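Local coordinates for DUF7790 domain-containing protein (Leptospira interrogans serogroup Icterohaemorrhagiae serovar copenhageni, PDB 6ULO) that is of unknown function but belongs to a Rossmann-like family and is probably anchored to a membrane by a transmembrane helix, at residues 46-51 / 220-225; 51-56 / 276-281; 58-63 / 250-255; 260-265 / 307-312; 301-306 / 314-319. One frame throughout, in Å; residues are numbered along the deposited sequence. Where two conformers were deposited one is given.

Contact 1: residues 46-51 / 220-225; sequences TVSNED and IIYFSN
The loop before helix 57-60 meets the C-terminal end of strand 218-222 in the probably Rossmann-like sheet, and E50 makes the link with Y222 and S224. E50 is extended beyond CG, which carries its carboxylate to both hydroxyls. Y222 OH donates to E50 OE1 at 2.6 Å. S224 OG donates to E50 OE2 at 2.7 Å. Each hydroxyl comes in tilted well above the carboxylate plane, not within it. OE1 lies at the edge of the Y222 ring, and the two flat groups stand 74° apart. Y222 CG is anti to the backbone N (chi1 166°), which points the ring at the loop. Its hydroxyl also bonds Q74 NE2, and E50 OE2 has a further bond to T254 OG1. The buried carboxylate is thus held by three hydroxyls. S48 OG accepts from E50 N at 3.1 Å, which closes an ST turn. No ligand site is established here, but the E50 cluster lies at the sheet edge where Rossmann-like folds commonly bind ligands.

Contact 2: residues 51-56 / 276-281; sequences DRLDLL and FHYCVQ
Y278 has CG beside the backbone N (chi1 -66°), and this sends its ring from the strand into the loop at R52, L53 and L55. The ring end is fixed by R52 N, which donates to Y278 OH at 3.0 Å with an angle of 155°. R52 O sits over one ring face, toward the rim. R52 CB touches Y278 CE2 at 3.8 Å. L53 CD2 comes in at the ring edge, 3.9 Å from Y278 CE1. L55 CD1 approaches Y278 CD2 obliquely at 4.1 Å. R52, just before the 3-10 turn 53-56, thus meets the ring with its backbone and CB, and L53 and L55 add methyl groups. Farther along, L56 CD2 meets V280 CG1 at 3.8 Å as the two side chains run antiparallel past one another.

The R52 chain bends at chi2 and chi3 and folds back on its own segment. There NE and NH2 grip the two oxygens of D54 side-on, with NH2 2.9 Å from OD2 in a salt bridge. R52 NH1 bonds P266 O, and Y167 makes a cation-pi contact with the same group. Strand 277-282 runs between strands 249-255 and 315-318, and the 3-10 turn leads straight into helix 57-60.

Contact 3: residues 58-63 / 250-255; sequences PHVQNL and LVVRTI
L250 CD1 is the tight point of this contact, set against H59 and L63. It lies 3.4 Å from H59 O and 3.9 Å from H59 CB. L63 CD1 closes in at 3.8 Å from the same methyl, and the two leucine side chains lie roughly perpendicular. L63 is placed there by a type II turn from V60 to L63, closed by L63 N donating to V60 O at 3.1 Å. L63 CG stands beside its backbone N (chi1 -75°), which helps turn the chain toward the strand.

The packing is slacker around V60. Its CG1 is 4.4 Å from L250 CD1 and 4.1 Å from V252 CG2. The side-chain atoms that meet are apolar, but the closest approach is to a backbone carbonyl, H59 O. The outer side of the contact faces solvent. P58, Q61 and N62 are exposed there, away from the strand. H59 touches L250 through CB, while its side chain also packs on V280. Strand 249-255 lies between strands 218-222 and 277-282. I220 of strand 218-222 also touches V60 and L63, so helix 57-60 and its following turn rest on more than one strand.

Contact 4: residues 260-265 / 307-312; sequences DLFPWS and GTVDKK
K311 lies along the loop residues D260 to P263, and most of its side chain touches them. CB is 4.0 Å from P263 CG. CG sits 4.0 Å from P263 CD. The chain then bends (chi3 73°) and brings CE to 3.9 Å from P263 CG. At the tip, NZ reaches D260 O at 3.3 Å, a weak hydrogen bond. A water bridges the same two atoms. It donates to D260 O at 2.6 Å and accepts from K311 NZ at 3.0 Å. The ammonium group is therefore joined to one carbonyl both directly and through water. The proline also touches the K311 backbone, with P263 CG 3.6 Å from K311 O. D260 turns its carboxylate away from the lysine and pairs it with R258.

The deeper part of the contact is mainly apolar. V309 CG2 lies 3.6 Å from F262 CE1, approaching obliquely, while V309 CG1 turns to L261 O. F262 is buried, but K311 is exposed, so the contact runs from the surface inward. F262 also meets H277 edge-to-face. The loop packs between strand 307-310 and helix 299-306, and P263 O bonds H277 of strand 277-282. Strand 307-310 is the outermost of the sheet, with strand 315-318 as its neighbour.

Contact 5: residues 301-306 / 314-319; sequences QVMVEG and GITVVD
V302, M303 and G306 of helix 299-306 pack on T316 and V318 of the beta hairpin that follows the helix. The helix lies across strand 315-318 at 79°, with the axes 8.3 Å apart. The hairpin joins strands 307-310 and 315-318 and has a G1 beta bulge, in which G314 and I315 both face D310.

Q301 starts the segment on the far side and bonds through NE2 to E305 OE2 one turn on. V302 follows, with CG1 4.0 Å from V318 CG1. M303 touches both strand residues. Its CG meets V318 CG2 at 4.0 Å. A bend at chi3 (60°) then carries CE to T316 CB, also at 4.0 Å. T316 OG1 is engaged with H277 NE2, so the methionine methyl meets the threonine beside that bond. E305 takes no part in the packing and pairs with K294 through OE1.

G306 ends the helix, with its backbone pressed against the strand. V318 CG1 comes to 3.8 Å from G306 C, close packing helped by the lack of a side chain on the glycine. G306 O receives a CA-H...O contact from V318 CA at 3.5 Å. The same oxygen accepts a weak, bent hydrogen bond from D319 N, 3.3 Å long with an angle of 125°.

All five contacts reach one mixed sheet. Contacts 1, 3, 2, 5 and 4 follow its strand order from 218-222 to the outermost strand, 307-310. Contacts 2 and 3 have centres about 8 Å apart, while those of contacts 1 and 4 are about 18 Å apart. Contacts 1 and 2 share D51, and backbone pairing of I221 with V252 joins contacts 1 and 3. Contacts 1, 2 and 3 bring residues 46-63 back to strands more than 150 residues later. Contacts 4 and 5 are local to the C-terminal part, and their segments alternate along the chain. Contact 3 is nested inside the loop closed by contact 2. Early and late parts of a probably Rossmann-like domain are thereby joined in one unit.

Contact 1: residues 46-51 / 220-225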
# COMPACT_ATOMS: atom_id res chain seq x y z
N THR A 46 1.95 -4.11 -11.49
CA THR A 46 2.71 -4.44 -10.28
C THR A 46 3.60 -3.31 -9.80
O THR A 46 4.36 -3.49 -8.85
CB THR A 46 3.58 -5.68 -10.51
OG1 THR A 46 4.60 -5.40 -11.49
CG2 THR A 46 2.75 -6.87 -10.97
N VAL A 47 3.52 -2.13 -10.42
CA VAL A 47 4.31 -0.98 -9.99
C VAL A 47 3.43 0.24 -9.88
O VAL A 47 2.43 0.39 -10.60
CB VAL A 47 5.50 -0.66 -10.91
CG1 VAL A 47 6.53 -1.75 -10.86
CG2 VAL A 47 5.03 -0.37 -12.34
N SER A 48 3.83 1.13 -8.98
CA SER A 48 3.26 2.46 -8.89
C SER A 48 3.84 3.37 -9.97
O SER A 48 4.96 3.17 -10.46
CB SER A 48 3.63 3.04 -7.52
OG SER A 48 3.11 4.36 -7.34
N ASN A 49 3.07 4.39 -10.35
CA ASN A 49 3.55 5.47 -11.21
C ASN A 49 3.45 6.82 -10.51
O ASN A 49 3.42 7.85 -11.18
CB ASN A 49 2.79 5.46 -12.54
CG ASN A 49 1.28 5.63 -12.34
OD1 ASN A 49 0.79 5.71 -11.21
ND2 ASN A 49 0.53 5.70 -13.44
N GLU A 50 3.44 6.83 -9.18
CA GLU A 50 3.37 8.04 -8.36
C GLU A 50 4.80 8.43 -7.99
O GLU A 50 5.45 7.74 -7.20
CB GLU A 50 2.51 7.76 -7.12
CG GLU A 50 1.07 7.42 -7.58
CD GLU A 50 0.15 6.81 -6.51
OE1 GLU A 50 0.62 6.54 -5.38
OE2 GLU A 50 -1.08 6.61 -6.79
N ASP A 51 5.29 9.56 -8.52
CA ASP A 51 6.69 9.94 -8.40
C ASP A 51 6.99 10.93 -7.28
O ASP A 51 8.16 11.30 -7.11
CB ASP A 51 7.20 10.57 -9.71
CG ASP A 51 7.16 9.61 -10.86
OD1 ASP A 51 7.33 8.39 -10.64
OD2 ASP A 51 6.89 10.05 -12.01
N ILE A 220 -2.86 3.91 8.79
CA ILE A 220 -2.89 4.43 7.42
C ILE A 220 -3.67 3.46 6.56
O ILE A 220 -3.46 2.24 6.63
CB ILE A 220 -1.46 4.56 6.83
CG1 ILE A 220 -0.63 5.61 7.58
CG2 ILE A 220 -1.55 4.91 5.31
CD1 ILE A 220 0.79 5.69 7.13
N ILE A 221 -4.56 3.99 5.72
CA ILE A 221 -5.12 3.23 4.62
C ILE A 221 -4.78 3.94 3.31
O ILE A 221 -5.06 5.15 3.16
CB ILE A 221 -6.62 2.90 4.79
CG1 ILE A 221 -7.07 1.94 3.70
CG2 ILE A 221 -7.49 4.16 4.87
CD1 ILE A 221 -8.37 1.24 4.02
N TYR A 222 -4.13 3.23 2.38
CA TYR A 222 -3.68 3.80 1.12
C TYR A 222 -4.54 3.25 -0.02
O TYR A 222 -4.64 2.03 -0.20
CB TYR A 222 -2.20 3.45 0.90
CG TYR A 222 -1.69 3.70 -0.52
CD1 TYR A 222 -1.31 4.99 -0.96
CD2 TYR A 222 -1.60 2.66 -1.42
CE1 TYR A 222 -0.82 5.18 -2.25
CE2 TYR A 222 -1.10 2.86 -2.71
CZ TYR A 222 -0.72 4.12 -3.12
OH TYR A 222 -0.26 4.29 -4.39
N PHE A 223 -5.15 4.15 -0.79
CA PHE A 223 -6.01 3.81 -1.90
C PHE A 223 -5.39 4.06 -3.27
O PHE A 223 -6.06 3.81 -4.26
CB PHE A 223 -7.32 4.60 -1.85
CG PHE A 223 -8.16 4.30 -0.63
CD1 PHE A 223 -8.50 3.00 -0.28
CD2 PHE A 223 -8.62 5.35 0.17
CE1 PHE A 223 -9.32 2.75 0.84
CE2 PHE A 223 -9.44 5.10 1.28
CZ PHE A 223 -9.78 3.82 1.60
N SER A 224 -4.18 4.62 -3.35
CA SER A 224 -3.68 5.10 -4.63
C SER A 224 -4.75 6.00 -5.24
O SER A 224 -5.39 6.74 -4.49
CB SER A 224 -3.23 3.92 -5.51
OG SER A 224 -2.67 4.38 -6.73
N ASN A 225 -4.99 5.91 -6.54
CA ASN A 225 -6.10 6.63 -7.15
C ASN A 225 -7.27 5.71 -7.44
O ASN A 225 -8.10 6.01 -8.31
CB ASN A 225 -5.67 7.41 -8.41
CG ASN A 225 -5.40 6.51 -9.59
OD1 ASN A 225 -4.79 5.43 -9.41
ND2 ASN A 225 -5.79 6.94 -10.80

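Contact 2: residues 51-56 / 276-281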
# COMPACT_ATOMS: atom_id res chain seq x y z
N ASP A 51 5.29 9.56 -8.52
CA ASP A 51 6.69 9.94 -8.40
C ASP A 51 6.99 10.93 -7.28
O ASP A 51 8.16 11.30 -7.11
CB ASP A 51 7.20 10.57 -9.71
CG ASP A 51 7.16 9.61 -10.86
OD1 ASP A 51 7.33 8.39 -10.64
OD2 ASP A 51 6.89 10.05 -12.01
N ARG A 52 5.99 11.37 -6.52
CA ARG A 52 6.22 12.35 -5.47
C ARG A 52 5.66 11.88 -4.15
O ARG A 52 5.16 12.68 -3.35
CB ARG A 52 5.71 13.74 -5.86
CG ARG A 52 6.47 14.38 -7.05
CD ARG A 52 7.98 14.52 -6.79
NE ARG A 52 8.32 15.03 -5.47
CZ ARG A 52 8.27 16.31 -5.09
NH1 ARG A 52 7.85 17.26 -5.93
NH2 ARG A 52 8.63 16.66 -3.85
N LEU A 53 5.83 10.59 -3.84
CA LEU A 53 5.37 10.08 -2.55
C LEU A 53 6.09 10.76 -1.40
O LEU A 53 5.57 10.77 -0.28
CB LEU A 53 5.52 8.57 -2.48
CG LEU A 53 4.63 7.82 -3.46
CD1 LEU A 53 5.13 6.38 -3.63
CD2 LEU A 53 3.17 7.85 -2.99
N ASP A 54 7.28 11.33 -1.64
CA ASP A 54 7.97 12.03 -0.57
C ASP A 54 7.17 13.18 0.00
O ASP A 54 7.42 13.58 1.15
CB ASP A 54 9.34 12.54 -1.05
CG ASP A 54 9.25 13.45 -2.27
OD1 ASP A 54 8.75 13.01 -3.33
OD2 ASP A 54 9.70 14.61 -2.16
N LEU A 55 6.21 13.73 -0.75
CA LEU A 55 5.36 14.79 -0.19
C LEU A 55 4.56 14.29 1.00
O LEU A 55 4.08 15.09 1.80
CB LEU A 55 4.40 15.31 -1.25
CG LEU A 55 5.09 16.02 -2.42
CD1 LEU A 55 4.03 16.31 -3.50
CD2 LEU A 55 5.78 17.31 -1.97
N LEU A 56 4.40 12.97 1.14
CA LEU A 56 3.63 12.41 2.25
C LEU A 56 4.42 12.38 3.55
O LEU A 56 3.80 12.23 4.61
CB LEU A 56 3.23 10.98 1.91
CG LEU A 56 2.33 10.82 0.69
CD1 LEU A 56 2.16 9.36 0.37
CD2 LEU A 56 0.98 11.53 0.89
N PHE A 276 0.10 13.37 -10.87
CA PHE A 276 -0.89 13.12 -9.83
C PHE A 276 -0.84 14.27 -8.83
O PHE A 276 0.20 14.93 -8.65
CB PHE A 276 -0.56 11.81 -9.07
CG PHE A 276 -0.85 10.60 -9.86
CD1 PHE A 276 -2.16 10.12 -9.97
CD2 PHE A 276 0.17 9.92 -10.50
CE1 PHE A 276 -2.42 9.00 -10.74
CE2 PHE A 276 -0.08 8.81 -11.25
CZ PHE A 276 -1.38 8.36 -11.38
N HIS A 277 -1.99 14.50 -8.19
CA HIS A 277 -2.08 15.33 -7.00
C HIS A 277 -2.31 14.39 -5.81
O HIS A 277 -3.03 13.40 -5.93
CB HIS A 277 -3.26 16.30 -7.17
CG HIS A 277 -3.39 17.31 -6.07
ND1 HIS A 277 -2.88 18.59 -6.18
CD2 HIS A 277 -4.03 17.25 -4.88
CE1 HIS A 277 -3.17 19.26 -5.07
NE2 HIS A 277 -3.87 18.48 -4.27
N TYR A 278 -1.66 14.68 -4.68
CA TYR A 278 -1.66 13.80 -3.51
C TYR A 278 -2.65 14.34 -2.50
O TYR A 278 -2.89 15.56 -2.43
CB TYR A 278 -0.23 13.73 -2.93
CG TYR A 278 0.69 13.06 -3.91
CD1 TYR A 278 1.04 11.72 -3.77
CD2 TYR A 278 1.19 13.76 -5.03
CE1 TYR A 278 1.83 11.10 -4.73
CE2 TYR A 278 1.97 13.14 -5.99
CZ TYR A 278 2.29 11.81 -5.82
OH TYR A 278 3.05 11.18 -6.77
N CYS A 279 -3.20 13.47 -1.67
CA CYS A 279 -4.19 13.90 -0.70
C CYS A 279 -4.14 13.02 0.54
O CYS A 279 -4.09 11.78 0.44
CB CYS A 279 -5.58 13.85 -1.34
SG CYS A 279 -6.95 14.33 -0.28
N VAL A 280 -4.14 13.66 1.71
CA VAL A 280 -4.32 12.95 2.98
C VAL A 280 -5.59 13.45 3.66
O VAL A 280 -6.07 14.56 3.39
CB VAL A 280 -3.09 13.06 3.91
CG1 VAL A 280 -1.91 12.47 3.23
CG2 VAL A 280 -2.84 14.51 4.29
N GLN A 281 -6.13 12.63 4.55
CA GLN A 281 -7.40 12.93 5.20
C GLN A 281 -7.50 12.02 6.41
O GLN A 281 -7.29 10.82 6.28
CB GLN A 281 -8.55 12.61 4.24
CG GLN A 281 -9.95 12.73 4.82
CD GLN A 281 -11.04 12.49 3.80
OE1 GLN A 281 -10.80 11.89 2.73
NE2 GLN A 281 -12.25 12.96 4.11

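Contact 3: residues 58-63 / 250-255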
# COMPACT_ATOMS: atom_id res chain seq x y z
N PRO A 58 5.90 14.29 5.87
CA PRO A 58 5.53 14.99 7.11
C PRO A 58 4.17 14.59 7.64
O PRO A 58 3.93 14.76 8.84
CB PRO A 58 5.56 16.48 6.73
CG PRO A 58 5.74 16.54 5.24
CD PRO A 58 6.21 15.20 4.75
N HIS A 59 3.29 14.08 6.78
CA HIS A 59 1.97 13.62 7.20
C HIS A 59 1.98 12.23 7.80
O HIS A 59 1.28 11.98 8.79
CB HIS A 59 1.03 13.66 6.00
CG HIS A 59 0.87 15.04 5.46
ND1 HIS A 59 0.08 15.98 6.08
CD2 HIS A 59 1.43 15.65 4.38
CE1 HIS A 59 0.16 17.11 5.40
NE2 HIS A 59 0.96 16.94 4.37
N VAL A 60 2.72 11.29 7.20
CA VAL A 60 2.66 9.91 7.64
C VAL A 60 3.74 9.51 8.63
O VAL A 60 3.62 8.45 9.25
CB VAL A 60 2.65 8.94 6.44
CG1 VAL A 60 1.49 9.23 5.52
CG2 VAL A 60 3.98 8.98 5.70
N GLN A 61 4.81 10.28 8.78
CA GLN A 61 5.93 9.82 9.58
C GLN A 61 5.47 9.49 11.01
O GLN A 61 4.74 10.26 11.65
CB GLN A 61 7.07 10.83 9.60
CG GLN A 61 6.72 12.19 10.16
CD GLN A 61 7.87 13.15 10.00
OE1 GLN A 61 8.97 12.74 9.65
NE2 GLN A 61 7.62 14.44 10.23
N ASN A 62 5.87 8.30 11.47
CA ASN A 62 5.63 7.86 12.85
C ASN A 62 4.17 7.68 13.22
O ASN A 62 3.86 7.54 14.39
CB ASN A 62 6.33 8.77 13.86
CG ASN A 62 7.80 8.82 13.63
OD1 ASN A 62 8.42 7.79 13.38
ND2 ASN A 62 8.38 10.01 13.71
N LEU A 63 3.23 7.62 12.26
CA LEU A 63 1.83 7.36 12.64
C LEU A 63 1.63 6.00 13.29
O LEU A 63 0.71 5.84 14.10
CB LEU A 63 0.92 7.49 11.42
CG LEU A 63 0.64 8.89 10.95
CD1 LEU A 63 -0.28 8.81 9.75
CD2 LEU A 63 0.03 9.73 12.04
N LEU A 250 -4.63 8.23 8.98
CA LEU A 250 -4.82 8.92 7.70
C LEU A 250 -5.20 7.97 6.56
O LEU A 250 -4.69 6.84 6.48
CB LEU A 250 -3.52 9.63 7.24
CG LEU A 250 -3.07 10.81 8.06
CD1 LEU A 250 -1.80 11.41 7.46
CD2 LEU A 250 -4.18 11.86 8.13
N VAL A 251 -6.08 8.47 5.70
CA VAL A 251 -6.20 8.02 4.31
C VAL A 251 -5.10 8.68 3.49
O VAL A 251 -4.86 9.88 3.64
CB VAL A 251 -7.56 8.46 3.73
CG1 VAL A 251 -7.65 8.13 2.24
CG2 VAL A 251 -8.75 7.87 4.51
N VAL A 252 -4.49 7.92 2.59
CA VAL A 252 -3.62 8.45 1.56
C VAL A 252 -4.21 8.08 0.21
O VAL A 252 -4.53 6.92 -0.05
CB VAL A 252 -2.20 7.86 1.69
CG1 VAL A 252 -1.31 8.34 0.51
CG2 VAL A 252 -1.60 8.17 3.05
N ARG A 253 -4.33 9.07 -0.69
CA ARG A 253 -4.86 8.82 -2.03
C ARG A 253 -4.16 9.77 -3.00
O ARG A 253 -3.49 10.74 -2.60
CB ARG A 253 -6.39 9.04 -2.11
CG ARG A 253 -6.80 10.49 -1.87
CD ARG A 253 -8.25 10.76 -2.18
NE ARG A 253 -9.18 10.02 -1.32
CZ ARG A 253 -9.66 10.46 -0.16
NH1 ARG A 253 -9.28 11.62 0.35
NH2 ARG A 253 -10.55 9.71 0.50
N THR A 254 -4.37 9.50 -4.28
CA THR A 254 -4.01 10.44 -5.33
C THR A 254 -5.22 10.64 -6.24
O THR A 254 -6.15 9.82 -6.28
CB THR A 254 -2.86 9.89 -6.17
OG1 THR A 254 -3.15 8.56 -6.61
CG2 THR A 254 -1.59 9.89 -5.38
N ILE A 255 -5.20 11.77 -6.96
CA ILE A 255 -6.17 12.04 -8.02
C ILE A 255 -5.44 12.55 -9.25
O ILE A 255 -4.26 12.93 -9.21
CB ILE A 255 -7.29 13.02 -7.62
CG1 ILE A 255 -6.71 14.40 -7.26
CG2 ILE A 255 -8.25 12.37 -6.56
CD1 ILE A 255 -7.80 15.51 -7.30

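Contact 4: residues 260-265 / 307-312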
# COMPACT_ATOMS: atom_id res chain seq x y z
N ASP A 260 -6.76 22.07 -12.58
CA ASP A 260 -6.90 23.50 -12.26
C ASP A 260 -7.07 23.71 -10.76
O ASP A 260 -6.54 24.68 -10.20
CB ASP A 260 -8.07 24.13 -13.04
CG ASP A 260 -9.42 23.48 -12.70
OD1 ASP A 260 -9.53 22.22 -12.81
OD2 ASP A 260 -10.34 24.22 -12.30
N LEU A 261 -7.81 22.83 -10.08
CA LEU A 261 -7.98 22.92 -8.64
C LEU A 261 -6.88 22.21 -7.88
O LEU A 261 -6.47 22.66 -6.80
CB LEU A 261 -9.28 22.25 -8.22
CG LEU A 261 -10.54 22.88 -8.80
CD1 LEU A 261 -11.73 22.05 -8.27
CD2 LEU A 261 -10.67 24.36 -8.38
N PHE A 262 -6.37 21.13 -8.46
CA PHE A 262 -5.50 20.17 -7.78
C PHE A 262 -4.31 19.91 -8.69
O PHE A 262 -4.21 18.87 -9.35
CB PHE A 262 -6.28 18.88 -7.49
CG PHE A 262 -7.50 19.09 -6.66
CD1 PHE A 262 -7.40 19.54 -5.36
CD2 PHE A 262 -8.76 18.87 -7.19
CE1 PHE A 262 -8.56 19.75 -4.58
CE2 PHE A 262 -9.91 19.08 -6.42
CZ PHE A 262 -9.80 19.54 -5.12
N PRO A 263 -3.35 20.84 -8.74
CA PRO A 263 -2.27 20.72 -9.72
C PRO A 263 -1.41 19.48 -9.46
O PRO A 263 -1.20 19.07 -8.31
CB PRO A 263 -1.48 22.02 -9.56
CG PRO A 263 -2.45 23.01 -8.94
CD PRO A 263 -3.35 22.15 -8.05
N TRP A 264 -0.93 18.87 -10.54
CA TRP A 264 -0.07 17.70 -10.39
C TRP A 264 1.28 18.13 -9.83
O TRP A 264 1.84 19.16 -10.21
CB TRP A 264 0.10 16.99 -11.73
CG TRP A 264 -1.22 16.53 -12.26
CD1 TRP A 264 -2.38 16.39 -11.55
CD2 TRP A 264 -1.54 16.21 -13.61
NE1 TRP A 264 -3.38 15.96 -12.37
CE2 TRP A 264 -2.90 15.87 -13.65
CE3 TRP A 264 -0.80 16.20 -14.80
CZ2 TRP A 264 -3.55 15.49 -14.83
CZ3 TRP A 264 -1.44 15.83 -15.97
CH2 TRP A 264 -2.80 15.48 -15.98
N SER A 265 1.80 17.34 -8.91
CA SER A 265 3.03 17.73 -8.24
C SER A 265 4.17 17.91 -9.24
O SER A 265 4.27 17.14 -10.20
CB SER A 265 3.43 16.64 -7.24
OG SER A 265 2.35 16.39 -6.36
N GLY A 307 -11.23 20.04 0.98
CA GLY A 307 -9.77 20.09 0.90
C GLY A 307 -9.17 21.47 1.04
O GLY A 307 -9.70 22.46 0.52
N THR A 308 -8.04 21.54 1.75
CA THR A 308 -7.15 22.70 1.78
C THR A 308 -5.93 22.34 0.96
O THR A 308 -5.24 21.36 1.28
CB THR A 308 -6.72 23.00 3.22
OG1 THR A 308 -7.87 23.29 4.03
CG2 THR A 308 -5.78 24.18 3.27
N VAL A 309 -5.68 23.10 -0.11
CA VAL A 309 -4.81 22.70 -1.21
C VAL A 309 -3.49 23.47 -1.16
O VAL A 309 -3.47 24.71 -1.06
CB VAL A 309 -5.49 22.90 -2.58
CG1 VAL A 309 -4.64 22.30 -3.68
CG2 VAL A 309 -6.90 22.32 -2.59
N ASP A 310 -2.38 22.74 -1.23
CA ASP A 310 -1.07 23.28 -1.56
C ASP A 310 -0.94 23.13 -3.08
O ASP A 310 -0.65 22.05 -3.59
CB ASP A 310 0.00 22.55 -0.77
CG ASP A 310 1.43 22.83 -1.26
OD1 ASP A 310 1.63 23.49 -2.30
OD2 ASP A 310 2.37 22.36 -0.56
N LYS A 311 -1.20 24.23 -3.79
CA LYS A 311 -1.19 24.24 -5.25
C LYS A 311 0.22 24.25 -5.82
O LYS A 311 0.40 23.90 -6.99
CB LYS A 311 -1.99 25.43 -5.79
CG LYS A 311 -3.49 25.27 -5.50
CD LYS A 311 -4.35 26.34 -6.15
CE LYS A 311 -4.44 26.09 -7.63
NZ LYS A 311 -5.34 27.10 -8.26
N LYS A 312 1.22 24.62 -5.02
CA LYS A 312 2.60 24.63 -5.49
C LYS A 312 3.15 23.22 -5.58
O LYS A 312 3.70 22.81 -6.61
CB LYS A 312 3.49 25.49 -4.58
CG LYS A 312 4.98 25.53 -5.01
CD LYS A 312 5.10 26.14 -6.40
CE LYS A 312 6.53 26.31 -6.91
NZ LYS A 312 6.49 26.60 -8.38
O HOH W 1 -5.07 26.63 -11.17

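Contact 5: residues 301-306 / 314-319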
# COMPACT_ATOMS: atom_id res chain seq x y z
N GLN A 301 -15.15 14.97 -5.23
CA GLN A 301 -16.07 15.86 -4.53
C GLN A 301 -15.67 16.05 -3.07
O GLN A 301 -15.78 17.16 -2.53
CB GLN A 301 -17.50 15.32 -4.65
CG GLN A 301 -18.51 16.17 -3.89
CD GLN A 301 -19.94 15.67 -4.03
OE1 GLN A 301 -20.21 14.67 -4.69
NE2 GLN A 301 -20.86 16.38 -3.39
N VAL A 302 -15.21 14.99 -2.41
CA VAL A 302 -14.67 15.12 -1.06
C VAL A 302 -13.57 16.18 -1.01
O VAL A 302 -13.51 17.02 -0.10
CB VAL A 302 -14.16 13.75 -0.57
CG1 VAL A 302 -13.40 13.86 0.76
CG2 VAL A 302 -15.33 12.77 -0.45
N MET A 303 -12.68 16.15 -2.00
CA MET A 303 -11.57 17.11 -2.04
C MET A 303 -12.03 18.52 -2.43
O MET A 303 -11.55 19.49 -1.86
CB MET A 303 -10.49 16.60 -2.99
CG MET A 303 -9.82 15.35 -2.45
SD MET A 303 -8.62 14.63 -3.59
CE MET A 303 -7.47 16.01 -3.75
N VAL A 304 -12.96 18.64 -3.40
CA VAL A 304 -13.48 19.95 -3.80
C VAL A 304 -14.10 20.66 -2.60
O VAL A 304 -13.87 21.85 -2.37
CB VAL A 304 -14.48 19.81 -4.95
CG1 VAL A 304 -15.28 21.12 -5.14
CG2 VAL A 304 -13.77 19.44 -6.24
N GLU A 305 -14.92 19.93 -1.84
CA GLU A 305 -15.69 20.50 -0.74
C GLU A 305 -14.93 20.53 0.57
O GLU A 305 -15.24 21.35 1.44
CB GLU A 305 -16.97 19.69 -0.54
CG GLU A 305 -17.92 19.77 -1.72
CD GLU A 305 -19.26 19.12 -1.45
OE1 GLU A 305 -19.53 18.71 -0.30
OE2 GLU A 305 -20.04 19.01 -2.42
N GLY A 306 -13.96 19.64 0.75
CA GLY A 306 -13.35 19.51 2.05
C GLY A 306 -11.86 19.77 2.11
O GLY A 306 -11.29 19.77 3.20
N GLY A 314 1.29 20.39 -4.97
CA GLY A 314 0.32 19.41 -5.42
C GLY A 314 -0.12 18.41 -4.36
O GLY A 314 -0.15 17.21 -4.63
N ILE A 315 -0.43 18.88 -3.16
CA ILE A 315 -0.93 18.03 -2.10
C ILE A 315 -2.03 18.76 -1.33
O ILE A 315 -1.94 19.97 -1.09
CB ILE A 315 0.23 17.51 -1.21
CG1 ILE A 315 -0.31 16.60 -0.10
CG2 ILE A 315 1.05 18.69 -0.65
CD1 ILE A 315 0.78 15.77 0.61
N THR A 316 -3.06 18.01 -0.95
CA THR A 316 -4.24 18.51 -0.25
C THR A 316 -4.41 17.74 1.07
O THR A 316 -4.11 16.54 1.14
CB THR A 316 -5.47 18.30 -1.15
OG1 THR A 316 -5.44 19.25 -2.23
CG2 THR A 316 -6.78 18.46 -0.43
N VAL A 317 -4.85 18.46 2.10
CA VAL A 317 -5.36 17.85 3.33
C VAL A 317 -6.86 18.06 3.33
O VAL A 317 -7.32 19.20 3.27
CB VAL A 317 -4.74 18.49 4.58
CG1 VAL A 317 -5.33 17.89 5.84
CG2 VAL A 317 -3.22 18.44 4.54
N VAL A 318 -7.63 16.99 3.42
CA VAL A 318 -9.08 17.13 3.61
C VAL A 318 -9.31 17.24 5.11
O VAL A 318 -9.34 16.23 5.83
CB VAL A 318 -9.90 16.00 2.99
CG1 VAL A 318 -11.37 16.17 3.34
CG2 VAL A 318 -9.72 15.98 1.47
N ASP A 319 -9.44 18.48 5.59
CA ASP A 319 -9.59 18.77 7.00
C ASP A 319 -10.95 19.37 7.32
O ASP A 319 -11.21 19.70 8.48
CB ASP A 319 -8.45 19.67 7.49
CG ASP A 319 -8.23 20.90 6.62
OD1 ASP A 319 -9.03 21.15 5.68
OD2 ASP A 319 -7.23 21.61 6.86